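Local coordinates for protein proline dehydrogenase (Bradyrhizobium japonicum USDA 110, PDB 3HAZ) that probably oxidizes proline to glutamate in two steps, pairing an FAD-dependent proline dehydrogenase with an NAD-dependent glutamate semialdehyde dehydrogenase in one chain, at residues F67-A81 / R148-M162. Numbering follows the deposited sequence.
Sequences FALSTKEGLALMVLA and RLGAPAVRTATRQAM
Helix 71-81 packs against helix 151-162 with their axes 8.1 Å apart at closest approach and crossing at -67°, and the backbones draw together toward Ala81 and Met162. Leu77 is the knob of this crossing, set in a hole formed by Val154, Ala157, Thr158 and Ala161; its CD1 rests on the methyl of Ala157 while CD2 faces Thr158 OG1. That hydroxyl is turned back to its own helix, donating to Val154 O. One turn further on, the methyls of Ala81 and Ala161 let the helices close up: the two CB atoms lie 3.6 Å apart, and Ala81 CB also meets Met162 CG at 3.5 Å.

Before helix 71-81, Phe67 lays its ring along helix 151-162. With CG anti to its own carbonyl carbon (chi1 -64°), the ring brings one face over Ala157, whose CB stands 3.6 Å from the ring centroid in a CH-pi contact nearly on the normal. Gln160 OE1 comes to the ring edge in plane, 3.5 Å from Phe67 CE2, and Tyr476 of the second subunit also meets this ring.

At the start of helix 71-81, Arg148 grips Glu73 end-on. Arg148 NH2 donates to the syn lone pair of Glu73 OE2 at 2.6 Å, almost straight at 172°, while Arg148 NH1 donates to Glu73 OE1 at 3.0 Å, tilted out of the carboxylate plane. Ser70 N approaches the same OE1 from the opposite face, and Ser70 OG accepts from Glu73 N. The carboxylate is thereby fixed by three donors and probably favoured as the anion.

The Schellman motif around Ala68, followed directly by the Ser70-Glu73 capping box, links helices 60-66 and 71-85 within the all-helical region of the PutA DNA-binding-domain family, where the salt bridge ties the capping box to the end of helix 140-149.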
loop_
_atom_site.group_PDB
_atom_site.type_symbol
_atom_site.label_atom_id
_atom_site.label_comp_id
_atom_site.label_asym_id
_atom_site.label_seq_id
_atom_site.Cartn_x
_atom_site.Cartn_y
_atom_site.Cartn_z
ATOM N N PHE A 67 12.875 -16.814 -34.505
ATOM C CA PHE A 67 14.163 -16.516 -33.886
ATOM C C PHE A 67 14.078 -15.429 -32.821
ATOM O O PHE A 67 15.101 -14.962 -32.314
ATOM C CB PHE A 67 15.210 -16.183 -34.954
ATOM C CG PHE A 67 15.514 -17.337 -35.855
ATOM C CD1 PHE A 67 16.482 -18.265 -35.505
ATOM C CD2 PHE A 67 14.801 -17.522 -37.028
ATOM C CE1 PHE A 67 16.753 -19.341 -36.318
ATOM C CE2 PHE A 67 15.067 -18.600 -37.849
ATOM C CZ PHE A 67 16.044 -19.512 -37.490
ATOM N N ALA A 68 12.854 -15.050 -32.467
ATOM C CA ALA A 68 12.638 -13.998 -31.480
ATOM C C ALA A 68 13.474 -12.755 -31.806
ATOM O O ALA A 68 14.220 -12.245 -30.962
ATOM C CB ALA A 68 12.942 -14.511 -30.073
ATOM N N LEU A 69 13.331 -12.269 -33.035
ATOM C CA LEU A 69 14.088 -11.110 -33.506
ATOM C C LEU A 69 13.387 -9.781 -33.236
ATOM O O LEU A 69 12.180 -9.655 -33.424
ATOM C CB LEU A 69 14.325 -11.214 -35.016
ATOM C CG LEU A 69 14.937 -12.487 -35.608
ATOM C CD1 LEU A 69 14.903 -12.419 -37.136
ATOM C CD2 LEU A 69 16.358 -12.707 -35.102
ATOM N N SER A 70 14.155 -8.781 -32.829
ATOM C CA SER A 70 13.671 -7.407 -32.844
ATOM C C SER A 70 13.466 -6.957 -34.295
ATOM O O SER A 70 13.940 -7.613 -35.228
ATOM C CB SER A 70 14.682 -6.491 -32.165
ATOM O OG SER A 70 15.871 -6.395 -32.935
ATOM N N THR A 71 12.763 -5.845 -34.489
ATOM C CA THR A 71 12.610 -5.281 -35.820
ATOM C C THR A 71 13.969 -4.914 -36.417
ATOM O O THR A 71 14.188 -5.080 -37.619
ATOM C CB THR A 71 11.691 -4.042 -35.817
ATOM O OG1 THR A 71 12.215 -3.058 -34.919
ATOM C CG2 THR A 71 10.290 -4.425 -35.367
ATOM N N LYS A 72 14.883 -4.426 -35.579
ATOM C CA LYS A 72 16.214 -4.064 -36.056
ATOM C C LYS A 72 16.975 -5.292 -36.552
ATOM O O LYS A 72 17.691 -5.234 -37.553
ATOM C CB LYS A 72 17.033 -3.372 -34.963
ATOM C CG LYS A 72 18.392 -2.878 -35.462
ATOM C CD LYS A 72 19.450 -2.884 -34.372
ATOM C CE LYS A 72 19.113 -1.909 -33.273
ATOM N NZ LYS A 72 19.227 -0.512 -33.743
ATOM N N GLU A 73 16.827 -6.402 -35.838
ATOM C CA GLU A 73 17.519 -7.632 -36.200
ATOM C C GLU A 73 16.936 -8.236 -37.472
ATOM O O GLU A 73 17.667 -8.731 -38.334
ATOM C CB GLU A 73 17.460 -8.631 -35.043
ATOM C CG GLU A 73 18.359 -8.231 -33.891
ATOM C CD GLU A 73 18.125 -9.051 -32.640
ATOM O OE1 GLU A 73 17.029 -9.635 -32.490
ATOM O OE2 GLU A 73 19.045 -9.102 -31.802
ATOM N N GLY A 74 15.616 -8.192 -37.582
ATOM C CA GLY A 74 14.953 -8.636 -38.789
ATOM C C GLY A 74 15.444 -7.821 -39.973
ATOM O O GLY A 74 15.741 -8.365 -41.035
ATOM N N LEU A 75 15.521 -6.507 -39.791
ATOM C CA LEU A 75 15.948 -5.616 -40.863
ATOM C C LEU A 75 17.371 -5.932 -41.304
ATOM O O LEU A 75 17.651 -6.022 -42.500
ATOM C CB LEU A 75 15.831 -4.141 -40.444
ATOM C CG LEU A 75 16.124 -3.154 -41.585
ATOM C CD1 LEU A 75 15.186 -1.956 -41.550
ATOM C CD2 LEU A 75 17.581 -2.707 -41.567
ATOM N N ALA A 76 18.268 -6.111 -40.338
ATOM C CA ALA A 76 19.672 -6.362 -40.654
ATOM C C ALA A 76 19.853 -7.671 -41.427
ATOM O O ALA A 76 20.679 -7.753 -42.337
ATOM C CB ALA A 76 20.526 -6.362 -39.385
ATOM N N LEU A 77 19.080 -8.692 -41.073
ATOM C CA LEU A 77 19.221 -9.988 -41.727
ATOM C C LEU A 77 18.627 -9.964 -43.137
ATOM O O LEU A 77 19.152 -10.596 -44.052
ATOM C CB LEU A 77 18.593 -11.099 -40.884
ATOM C CG LEU A 77 19.272 -11.349 -39.533
ATOM C CD1 LEU A 77 18.621 -12.519 -38.818
ATOM C CD2 LEU A 77 20.768 -11.583 -39.695
ATOM N N MET A 78 17.540 -9.221 -43.309
ATOM C CA MET A 78 16.926 -9.064 -44.627
ATOM C C MET A 78 17.826 -8.283 -45.582
ATOM O O MET A 78 17.866 -8.554 -46.783
ATOM C CB MET A 78 15.558 -8.384 -44.498
ATOM C CG MET A 78 14.503 -9.270 -43.821
ATOM S SD MET A 78 12.926 -8.423 -43.590
ATOM C CE MET A 78 12.131 -8.737 -45.165
ATOM N N VAL A 79 18.543 -7.306 -45.038
ATOM C CA VAL A 79 19.502 -6.542 -45.821
ATOM C C VAL A 79 20.667 -7.434 -46.229
ATOM O O VAL A 79 21.080 -7.439 -47.385
ATOM C CB VAL A 79 20.026 -5.321 -45.035
ATOM C CG1 VAL A 79 21.258 -4.717 -45.722
ATOM C CG2 VAL A 79 18.928 -4.282 -44.889
ATOM N N LEU A 80 21.201 -8.185 -45.274
ATOM C CA LEU A 80 22.277 -9.115 -45.574
ATOM C C LEU A 80 21.789 -10.151 -46.597
ATOM O O LEU A 80 22.514 -10.516 -47.521
ATOM C CB LEU A 80 22.754 -9.807 -44.295
ATOM C CG LEU A 80 23.823 -10.884 -44.471
ATOM C CD1 LEU A 80 25.047 -10.316 -45.197
ATOM C CD2 LEU A 80 24.219 -11.481 -43.131
ATOM N N ALA A 81 20.552 -10.616 -46.426
ATOM C CA ALA A 81 19.954 -11.578 -47.349
ATOM C C ALA A 81 19.947 -11.057 -48.787
ATOM O O ALA A 81 20.346 -11.771 -49.704
ATOM C CB ALA A 81 18.539 -11.967 -46.902
ATOM N N ARG A 148 23.555 -14.175 -28.756
ATOM C CA ARG A 148 22.285 -14.598 -28.180
ATOM C C ARG A 148 21.796 -15.947 -28.709
ATOM O O ARG A 148 21.374 -16.801 -27.934
ATOM C CB ARG A 148 21.207 -13.538 -28.401
ATOM C CG ARG A 148 20.009 -13.724 -27.490
ATOM C CD ARG A 148 18.997 -12.599 -27.627
ATOM N NE ARG A 148 18.147 -12.763 -28.802
ATOM C CZ ARG A 148 18.158 -11.948 -29.851
ATOM N NH1 ARG A 148 17.348 -12.175 -30.879
ATOM N NH2 ARG A 148 18.979 -10.904 -29.864
ATOM N N LEU A 149 21.849 -16.127 -30.026
ATOM C CA LEU A 149 21.312 -17.323 -30.667
ATOM C C LEU A 149 22.382 -18.369 -30.988
ATOM O O LEU A 149 22.087 -19.560 -31.056
ATOM C CB LEU A 149 20.573 -16.947 -31.956
ATOM C CG LEU A 149 19.331 -16.054 -31.878
ATOM C CD1 LEU A 149 18.880 -15.654 -33.276
ATOM C CD2 LEU A 149 18.199 -16.743 -31.133
ATOM N N GLY A 150 23.621 -17.920 -31.183
ATOM C CA GLY A 150 24.682 -18.779 -31.682
ATOM C C GLY A 150 24.834 -18.557 -33.176
ATOM O O GLY A 150 23.863 -18.222 -33.857
ATOM N N ALA A 151 26.048 -18.730 -33.693
ATOM C CA ALA A 151 26.297 -18.501 -35.117
ATOM C C ALA A 151 25.451 -19.387 -36.044
ATOM O O ALA A 151 24.922 -18.906 -37.048
ATOM C CB ALA A 151 27.783 -18.640 -35.436
ATOM N N PRO A 152 25.322 -20.687 -35.720
ATOM C CA PRO A 152 24.523 -21.541 -36.613
ATOM C C PRO A 152 23.067 -21.085 -36.788
ATOM O O PRO A 152 22.540 -21.132 -37.905
ATOM C CB PRO A 152 24.609 -22.924 -35.946
ATOM C CG PRO A 152 25.938 -22.907 -35.251
ATOM C CD PRO A 152 26.082 -21.480 -34.731
ATOM N N ALA A 153 22.425 -20.635 -35.716
ATOM C CA ALA A 153 21.045 -20.171 -35.837
ATOM C C ALA A 153 20.965 -18.890 -36.677
ATOM O O ALA A 153 19.996 -18.675 -37.403
ATOM C CB ALA A 153 20.416 -19.957 -34.456
ATOM N N VAL A 154 21.984 -18.041 -36.573
ATOM C CA VAL A 154 22.012 -16.813 -37.361
ATOM C C VAL A 154 22.119 -17.136 -38.855
ATOM O O VAL A 154 21.467 -16.500 -39.684
ATOM C CB VAL A 154 23.145 -15.862 -36.914
ATOM C CG1 VAL A 154 23.260 -14.653 -37.878
ATOM C CG2 VAL A 154 22.908 -15.407 -35.475
ATOM N N ARG A 155 22.932 -18.135 -39.192
ATOM C CA ARG A 155 23.034 -18.593 -40.575
ATOM C C ARG A 155 21.683 -19.105 -41.057
ATOM O O ARG A 155 21.218 -18.748 -42.143
ATOM C CB ARG A 155 24.113 -19.677 -40.721
ATOM C CG ARG A 155 25.504 -19.186 -40.340
ATOM C CD ARG A 155 26.583 -20.256 -40.498
ATOM N NE ARG A 155 27.864 -19.748 -40.013
ATOM C CZ ARG A 155 28.509 -20.218 -38.950
ATOM N NH1 ARG A 155 28.015 -21.243 -38.266
ATOM N NH2 ARG A 155 29.658 -19.667 -38.579
ATOM N N THR A 156 21.044 -19.926 -40.232
ATOM C CA THR A 156 19.719 -20.446 -40.556
ATOM C C THR A 156 18.702 -19.316 -40.729
ATOM O O THR A 156 17.928 -19.310 -41.684
ATOM C CB THR A 156 19.236 -21.420 -39.476
ATOM O OG1 THR A 156 20.171 -22.499 -39.373
ATOM C CG2 THR A 156 17.865 -21.972 -39.831
ATOM N N ALA A 157 18.710 -18.357 -39.808
ATOM C CA ALA A 157 17.827 -17.198 -39.920
ATOM C C ALA A 157 18.117 -16.379 -41.189
ATOM O O ALA A 157 17.199 -15.872 -41.838
ATOM C CB ALA A 157 17.936 -16.318 -38.676
ATOM N N THR A 158 19.396 -16.242 -41.531
ATOM C CA THR A 158 19.787 -15.506 -42.733
ATOM C C THR A 158 19.308 -16.205 -44.004
ATOM O O THR A 158 18.862 -15.546 -44.948
ATOM C CB THR A 158 21.316 -15.302 -42.814
ATOM O OG1 THR A 158 21.763 -14.528 -41.690
ATOM C CG2 THR A 158 21.684 -14.586 -44.098
ATOM N N ARG A 159 19.402 -17.536 -44.026
ATOM C CA ARG A 159 18.918 -18.318 -45.164
ATOM C C ARG A 159 17.413 -18.157 -45.349
ATOM O O ARG A 159 16.921 -18.076 -46.474
ATOM C CB ARG A 159 19.272 -19.801 -45.012
ATOM C CG ARG A 159 20.760 -20.079 -45.128
ATOM C CD ARG A 159 21.047 -21.566 -45.303
ATOM N NE ARG A 159 22.474 -21.852 -45.197
ATOM C CZ ARG A 159 23.330 -21.740 -46.205
ATOM N NH1 ARG A 159 22.895 -21.351 -47.400
ATOM N NH2 ARG A 159 24.618 -22.009 -46.016
ATOM N N GLN A 160 16.683 -18.114 -44.237
ATOM C CA GLN A 160 15.245 -17.869 -44.286
ATOM C C GLN A 160 14.944 -16.471 -44.816
ATOM O O GLN A 160 14.029 -16.287 -45.615
ATOM C CB GLN A 160 14.631 -18.050 -42.898
ATOM C CG GLN A 160 13.124 -18.066 -42.887
ATOM C CD GLN A 160 12.570 -18.395 -41.508
ATOM O OE1 GLN A 160 13.187 -19.132 -40.734
ATOM N NE2 GLN A 160 11.406 -17.844 -41.195
ATOM N N ALA A 161 15.716 -15.483 -44.368
ATOM C CA ALA A 161 15.554 -14.120 -44.865
ATOM C C ALA A 161 15.767 -14.112 -46.377
ATOM O O ALA A 161 15.107 -13.374 -47.117
ATOM C CB ALA A 161 16.539 -13.154 -44.161
ATOM N N MET A 162 16.691 -14.949 -46.837
ATOM C CA MET A 162 16.987 -15.025 -48.262
ATOM C C MET A 162 15.796 -15.544 -49.071
ATOM O O MET A 162 15.516 -15.029 -50.155
ATOM C CB MET A 162 18.243 -15.865 -48.527
ATOM C CG MET A 162 19.533 -15.138 -48.137
ATOM S SD MET A 162 21.013 -16.171 -48.187
ATOM C CE MET A 162 21.204 -16.422 -49.954
#